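Local coordinates for putative effector, AYWB SAP54-like protein ('Echinacea purpurea' witches'-broom phytoplasma, PDB 6INR), which probably acts as a phyllody-inducing effector that interacts with MADS transcription factors of the host plant and so disturbs floral development, at residues A[17-21]-A[82-86]. Numbering follows the deposited sequence.
Sequences VYHNL and KNLLN. With CD (cadmium ion), chain D.
Asn20 meets Asn86, the last modelled residue, through both halves of its side-chain amide. From CB the side chain runs to CG, and there the amide divides; Asn20 CG lies 3.9 Å from Leu85 CD2. Its OD1 accepts the backbone N-H of Asn86 at 2.7 Å, a bent bond (146° at the hydrogen) whose donor sits somewhat off the carbonyl plane. Its ND2 points almost straight at Asn86 OD1, but at 3.4 Å this second bond is weak, and the two amide planes stand 39° apart. The main-chain N-H of Asn86 is thus held just after Leu85, where the chain has left helical geometry. His19, the residue before Asn20 on helix 16-49, has its CG anti to its backbone N (chi1 168°), carrying the imidazole out toward 82-86. On that ring ND1 binds a cadmium ion at 2.6 Å, in the ring plane, while NE2 lies 3.6 Å from Leu84 O, also near the plane, too loosely to count as a hydrogen bond. The contact lies at the surface, at the end of an antiparallel helical hairpin: helix 16-49 supplies His19 and Asn20 near its start, and the chain leaving helix 55-84 folds against them, with Leu84 and Leu85 packing on Ile23 and Leu85 also touching Glu24.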
loop_
_atom_site.group_PDB
_atom_site.type_symbol
_atom_site.label_atom_id
_atom_site.label_comp_id
_atom_site.label_asym_id
_atom_site.label_seq_id
_atom_site.Cartn_x
_atom_site.Cartn_y
_atom_site.Cartn_z
ATOM N N VAL A 17 13.765 15.924 16.314
ATOM C CA VAL A 17 13.783 14.477 16.655
ATOM C C VAL A 17 12.365 13.914 16.827
ATOM O O VAL A 17 12.023 12.914 16.209
ATOM C CB VAL A 17 14.625 14.130 17.901
ATOM C CG1 VAL A 17 14.664 12.603 18.145
ATOM C CG2 VAL A 17 16.028 14.690 17.742
ATOM N N TYR A 18 11.555 14.561 17.658
ATOM C CA TYR A 18 10.115 14.224 17.777
ATOM C C TYR A 18 9.442 14.104 16.404
ATOM O O TYR A 18 8.786 13.098 16.076
ATOM C CB TYR A 18 9.369 15.271 18.608
ATOM C CG TYR A 18 7.930 14.907 18.904
ATOM C CD1 TYR A 18 6.906 15.210 18.006
ATOM C CD2 TYR A 18 7.589 14.272 20.090
ATOM C CE1 TYR A 18 5.585 14.866 18.277
ATOM C CE2 TYR A 18 6.288 13.933 20.379
ATOM C CZ TYR A 18 5.293 14.220 19.471
ATOM O OH TYR A 18 4.006 13.857 19.794
ATOM N N HIS A 19 9.637 15.139 15.602
ATOM C CA HIS A 19 8.989 15.255 14.297
ATOM C C HIS A 19 9.352 14.032 13.443
ATOM O O HIS A 19 8.509 13.415 12.805
ATOM C CB HIS A 19 9.427 16.584 13.641
ATOM C CG HIS A 19 9.075 16.714 12.181
ATOM N ND1 HIS A 19 7.812 17.050 11.739
ATOM C CD2 HIS A 19 9.834 16.576 11.064
ATOM C CE1 HIS A 19 7.802 17.102 10.419
ATOM N NE2 HIS A 19 9.014 16.808 9.983
ATOM N N ASN A 20 10.620 13.669 13.494
ATOM C CA ASN A 20 11.128 12.532 12.718
ATOM C C ASN A 20 10.682 11.164 13.192
ATOM O O ASN A 20 10.567 10.256 12.397
ATOM C CB ASN A 20 12.650 12.559 12.636
ATOM C CG ASN A 20 13.140 13.506 11.575
ATOM O OD1 ASN A 20 12.451 14.474 11.199
ATOM N ND2 ASN A 20 14.320 13.227 11.058
ATOM N N LEU A 21 10.454 11.001 14.483
ATOM C CA LEU A 21 9.994 9.682 14.992
ATOM C C LEU A 21 8.553 9.511 14.544
ATOM O O LEU A 21 8.134 8.462 14.103
ATOM C CB LEU A 21 10.155 9.527 16.516
ATOM C CG LEU A 21 11.580 9.695 17.044
ATOM C CD1 LEU A 21 11.639 9.610 18.571
ATOM C CD2 LEU A 21 12.530 8.678 16.419
ATOM N N LYS A 82 8.986 10.999 2.915
ATOM C CA LYS A 82 10.470 11.064 2.857
ATOM C C LYS A 82 10.947 12.503 2.634
ATOM O O LYS A 82 11.968 12.901 3.157
ATOM C CB LYS A 82 11.047 10.112 1.799
ATOM C CG LYS A 82 10.711 8.636 2.046
ATOM C CD LYS A 82 11.154 7.698 0.939
ATOM C CE LYS A 82 12.668 7.572 0.870
ATOM N NZ LYS A 82 13.123 6.558 -0.124
ATOM N N ASN A 83 10.176 13.282 1.882
ATOM C CA ASN A 83 10.475 14.723 1.677
ATOM C C ASN A 83 10.504 15.418 3.038
ATOM O O ASN A 83 11.446 16.129 3.391
ATOM C CB ASN A 83 9.395 15.422 0.836
ATOM C CG ASN A 83 9.736 15.509 -0.632
ATOM O OD1 ASN A 83 10.902 15.542 -1.018
ATOM N ND2 ASN A 83 8.704 15.596 -1.466
ATOM N N LEU A 84 9.432 15.182 3.779
ATOM C CA LEU A 84 9.201 15.803 5.100
ATOM C C LEU A 84 10.325 15.634 6.102
ATOM O O LEU A 84 10.656 16.567 6.817
ATOM C CB LEU A 84 7.918 15.298 5.739
ATOM C CG LEU A 84 6.629 15.987 5.278
ATOM C CD1 LEU A 84 5.415 15.151 5.609
ATOM C CD2 LEU A 84 6.498 17.339 5.951
ATOM N N LEU A 85 10.889 14.437 6.162
ATOM C CA LEU A 85 11.914 14.110 7.191
ATOM C C LEU A 85 12.887 15.272 7.460
ATOM O O LEU A 85 13.415 15.881 6.522
ATOM C CB LEU A 85 12.699 12.839 6.856
ATOM C CG LEU A 85 12.032 11.492 7.156
ATOM C CD1 LEU A 85 12.867 10.344 6.619
ATOM C CD2 LEU A 85 11.808 11.302 8.647
ATOM N N ASN A 86 13.091 15.537 8.757
ATOM C CA ASN A 86 13.965 16.624 9.296
ATOM C C ASN A 86 13.201 17.901 9.638
ATOM O O ASN A 86 13.058 18.247 10.808
ATOM C CB ASN A 86 15.103 16.955 8.338
ATOM C CG ASN A 86 16.225 15.936 8.397
ATOM O OD1 ASN A 86 15.988 14.726 8.547
ATOM N ND2 ASN A 86 17.458 16.417 8.274
HETATM CD CD CD D . 5.889 18.070 13.078
#